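Local coordinates for hypothetical protein (Bacteroides uniformis, PDB 4QE0), which is of unknown function and belongs to the DUF5043 family, folding as an antiparallel sheet with helices and assembling from two copies, at residues A84-I87 and V88-F92; F24-D27 and G28-Y31. All blocks are in the same frame, centred on the assembly; numbering follows the deposited sequence.

Interaction 1: A84-I87 and V88-F92; sequences ADFI and VDQAF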
# COMPACT_ATOMS: atom_id res chain seq x y z
N ALA A 84 0.50 1.55 -6.44
CA ALA A 84 -0.39 0.48 -6.91
C ALA A 84 0.25 -0.89 -6.76
O ALA A 84 -0.36 -1.83 -6.25
CB ALA A 84 -0.80 0.72 -8.35
N ASP A 85 1.52 -0.98 -7.14
CA ASP A 85 2.30 -2.21 -6.97
C ASP A 85 2.42 -2.58 -5.48
O ASP A 85 2.25 -3.75 -5.09
CB ASP A 85 3.67 -1.95 -7.59
CG ASP A 85 4.58 -3.15 -7.56
OD1 ASP A 85 5.07 -3.47 -6.46
OD2 ASP A 85 4.84 -3.72 -8.65
N PHE A 86 2.68 -1.59 -4.66
CA PHE A 86 2.80 -1.81 -3.22
C PHE A 86 1.48 -2.35 -2.61
O PHE A 86 1.49 -3.25 -1.78
CB PHE A 86 3.24 -0.54 -2.51
CG PHE A 86 3.36 -0.73 -1.03
CD1 PHE A 86 4.34 -1.58 -0.52
CD2 PHE A 86 2.47 -0.14 -0.16
CE1 PHE A 86 4.46 -1.80 0.84
CE2 PHE A 86 2.58 -0.35 1.21
CZ PHE A 86 3.58 -1.17 1.71
N ILE A 87 0.36 -1.76 -3.00
CA ILE A 87 -0.95 -2.19 -2.50
C ILE A 87 -1.18 -3.67 -2.80
O ILE A 87 -1.59 -4.44 -1.92
CB ILE A 87 -2.08 -1.34 -3.12
CG1 ILE A 87 -2.06 0.05 -2.47
CG2 ILE A 87 -3.43 -2.05 -2.95
CD1 ILE A 87 -2.85 1.10 -3.19
N VAL A 88 -0.85 -4.07 -4.01
CA VAL A 88 -0.98 -5.48 -4.38
C VAL A 88 -0.06 -6.36 -3.54
O VAL A 88 -0.49 -7.36 -2.96
CB VAL A 88 -0.72 -5.69 -5.87
CG1 VAL A 88 -0.63 -7.18 -6.21
CG2 VAL A 88 -1.83 -5.02 -6.66
N ASP A 89 1.19 -5.98 -3.47
CA ASP A 89 2.19 -6.80 -2.79
C ASP A 89 1.85 -6.96 -1.30
O ASP A 89 1.83 -8.08 -0.77
CB ASP A 89 3.55 -6.16 -2.95
CG ASP A 89 4.69 -7.07 -2.50
OD1 ASP A 89 4.66 -7.57 -1.38
OD2 ASP A 89 5.59 -7.34 -3.31
N GLN A 90 1.50 -5.86 -0.66
CA GLN A 90 1.31 -5.80 0.81
C GLN A 90 0.06 -6.55 1.26
O GLN A 90 -0.04 -6.95 2.41
CB GLN A 90 1.25 -4.34 1.27
CG GLN A 90 1.36 -4.06 2.77
CD GLN A 90 0.04 -4.24 3.50
OE1 GLN A 90 -1.03 -4.10 2.90
NE2 GLN A 90 0.11 -4.57 4.79
N ALA A 91 -0.89 -6.78 0.35
CA ALA A 91 -2.11 -7.53 0.68
C ALA A 91 -1.86 -9.00 0.99
O ALA A 91 -2.70 -9.66 1.60
CB ALA A 91 -3.13 -7.40 -0.44
N PHE A 92 -0.74 -9.53 0.50
CA PHE A 92 -0.37 -10.92 0.72
C PHE A 92 0.61 -11.05 1.89
O PHE A 92 1.58 -10.29 1.98
CB PHE A 92 0.31 -11.48 -0.53
CG PHE A 92 -0.60 -11.61 -1.71
CD1 PHE A 92 -0.83 -10.52 -2.55
CD2 PHE A 92 -1.20 -12.81 -2.03
CE1 PHE A 92 -1.67 -10.63 -3.64
CE2 PHE A 92 -2.05 -12.92 -3.13
CZ PHE A 92 -2.29 -11.83 -3.92
O HOH W 1 -2.61 -3.72 0.48

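Interaction 2: F24-D27 and G28-Y31; sequences FEVD and GYTY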
# COMPACT_ATOMS: atom_id res chain seq x y z
N PHE A 24 -19.90 -15.23 -4.95
CA PHE A 24 -19.53 -15.23 -3.54
C PHE A 24 -20.18 -14.05 -2.84
O PHE A 24 -19.74 -12.92 -2.97
CB PHE A 24 -18.01 -15.14 -3.37
CG PHE A 24 -17.28 -16.34 -3.88
CD1 PHE A 24 -17.09 -17.44 -3.07
CD2 PHE A 24 -16.77 -16.36 -5.17
CE1 PHE A 24 -16.43 -18.55 -3.54
CE2 PHE A 24 -16.12 -17.48 -5.65
CZ PHE A 24 -15.94 -18.57 -4.83
N GLU A 25 -21.25 -14.33 -2.09
CA GLU A 25 -21.93 -13.32 -1.29
C GLU A 25 -21.38 -13.38 0.12
O GLU A 25 -21.59 -14.35 0.83
CB GLU A 25 -23.44 -13.55 -1.29
CG GLU A 25 -24.12 -13.31 -2.63
CD GLU A 25 -25.61 -13.60 -2.60
OE1 GLU A 25 -25.97 -14.80 -2.56
OE2 GLU A 25 -26.42 -12.65 -2.63
N VAL A 26 -20.66 -12.33 0.50
CA VAL A 26 -20.02 -12.22 1.79
C VAL A 26 -20.65 -11.02 2.50
O VAL A 26 -21.44 -10.27 1.90
CB VAL A 26 -18.50 -12.07 1.55
CG1 VAL A 26 -17.75 -11.40 2.69
CG2 VAL A 26 -17.92 -13.44 1.23
N ASP A 27 -20.34 -10.86 3.78
CA ASP A 27 -20.80 -9.70 4.53
C ASP A 27 -20.24 -8.43 3.92
O ASP A 27 -19.05 -8.15 4.05
CB ASP A 27 -20.38 -9.75 6.00
CG ASP A 27 -21.26 -10.68 6.85
OD1 ASP A 27 -22.24 -11.26 6.34
OD2 ASP A 27 -20.95 -10.83 8.05
N GLY A 28 -21.10 -7.66 3.27
CA GLY A 28 -20.74 -6.33 2.82
C GLY A 28 -20.51 -6.22 1.33
O GLY A 28 -20.46 -5.12 0.80
N TYR A 29 -20.34 -7.36 0.64
CA TYR A 29 -20.02 -7.31 -0.78
C TYR A 29 -20.25 -8.66 -1.44
O TYR A 29 -20.31 -9.69 -0.77
CB TYR A 29 -18.58 -6.82 -1.00
CG TYR A 29 -17.47 -7.67 -0.40
CD1 TYR A 29 -17.00 -7.45 0.89
CD2 TYR A 29 -16.87 -8.68 -1.14
CE1 TYR A 29 -15.99 -8.22 1.43
CE2 TYR A 29 -15.86 -9.46 -0.60
CZ TYR A 29 -15.41 -9.22 0.67
OH TYR A 29 -14.41 -10.00 1.20
N THR A 30 -20.39 -8.62 -2.76
CA THR A 30 -20.54 -9.81 -3.56
C THR A 30 -19.51 -9.80 -4.70
O THR A 30 -19.37 -8.82 -5.39
CB THR A 30 -21.94 -9.90 -4.17
OG1 THR A 30 -22.90 -9.89 -3.12
CG2 THR A 30 -22.10 -11.18 -4.96
N TYR A 31 -18.79 -10.92 -4.85
CA TYR A 31 -17.87 -11.12 -5.95
C TYR A 31 -18.39 -12.18 -6.89
O TYR A 31 -18.99 -13.18 -6.47
CB TYR A 31 -16.47 -11.53 -5.45
CG TYR A 31 -15.49 -10.38 -5.38
CD1 TYR A 31 -15.78 -9.21 -4.67
CD2 TYR A 31 -14.27 -10.45 -6.02
CE1 TYR A 31 -14.87 -8.16 -4.59
CE2 TYR A 31 -13.36 -9.41 -5.96
CZ TYR A 31 -13.66 -8.27 -5.24
OH TYR A 31 -12.75 -7.23 -5.20

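Interaction 1: A84-I87 and V88-F92
One face of the Phe-86 ring carries the aliphatic part of Gln-90, one helical turn on: Gln-90 CB stands over the ring, offset toward its rim and 4.1 Å from the ring centroid, in a CH-pi contact, and Gln-90 CG meets Phe-86 CZ at 3.8 Å. At the edge of the Phe-92 ring, in its plane, lies Val-88 O. Phe-86 reaches its place because its CG is anti to the backbone N (chi1 180°), which carries the ring along the helix toward the following turn. In the conformer of Gln-90 described, one of two, the amide does not lie flat on the ring; the two planes are 39° apart, and a turn about the CB-CG bond takes OE1 back to the helix. There a water lies within hydrogen-bonding distance of both Ile-87 O, at 2.7 Å, and Gln-90 OE1, at 2.9 Å, a tentative link between main chain and side chain. The same carbonyl receives a weak bond from Ala-91 N. Upstream the i to i+4 bonds are regular: Gln-90 N donates to Phe-86 O at 2.8 Å, and Asp-89 N to Asp-85 O at 3.0 Å. Val-88 N closes on Ala-84 O, against which Val-88 CG2 also packs at 3.5 Å. The Asp-85 and Asp-89 carboxylates are not in contact; Asp-89 instead accepts the backbone N-H groups of Gln-173 and Gly-174, a grip that ties the helix to the C-terminal segment and would be expected to favour the charged form. Val-88 and Ala-91 both touch Ile-142. This is the i to i+4 pattern of an alpha-helix near its C-terminal end, here the last turns of helix 78-90, packed on helix 136-143 and reached by Met-169 of the second subunit at Gln-90.

Interaction 2: F24-D27 and G28-Y31
Phe-24 N donates to Tyr-31 O at 2.7 Å in a nearly straight bond, 173° at the hydrogen, and Tyr-31 N returns one to Phe-24 O at 2.9 Å. This hydrogen-bonded antiparallel pair is followed toward the turn by a second, Val-26 with Tyr-29, where Val-26 N reaches Tyr-29 O at 3.0 Å but the return bond from Tyr-29 N to Val-26 O is weak. Between them sits the non-hydrogen-bonded pair Glu-25 and Thr-30, whose side chains run alongside each other on one face, Glu-25 CG resting 3.7 Å from Thr-30 CG2.

On the other face Val-26 CG1 lies over the Tyr-29 ring, 4.1 Å from its centroid, as a CH-pi contact. With chi1 of 61°, Tyr-29 CG sits between the backbone N and the carbonyl carbon, which swings the ring alongside the valine. A type II turn from Val-26 to Tyr-29 reverses the chain, and Gly-28 takes the positive phi (106°) of its third position.

Leu-136 of helix 136-143 touches Phe-24, Val-26 and Tyr-31, while Tyr-31 OH bonds to Glu-143. The chemistry implies a hairpin end whose main-chain pairing weakens at the turn, with apolar and aromatic groups on the helix-facing side and more polar ones on the reverse.

Interaction 1 is buried, its centre about 10 Å from the centre of the chain, whereas interaction 2 lies at the surface, its centre about 18 Å out. The two centres are about 22 Å apart and their nearest atoms about 11 Å, so they do not touch; helix 136-143 links them indirectly, since both pack on it. Residues 84-90 belong to helix 78-90, with the chain leaving it beyond, and bond along its axis; residues 24-31 form a hairpin of a strand outermost within this chain and its neighbour, and bond across it. Each pairs a ring with an aliphatic group by CH-pi contact, but only interaction 1 is touched by the second subunit.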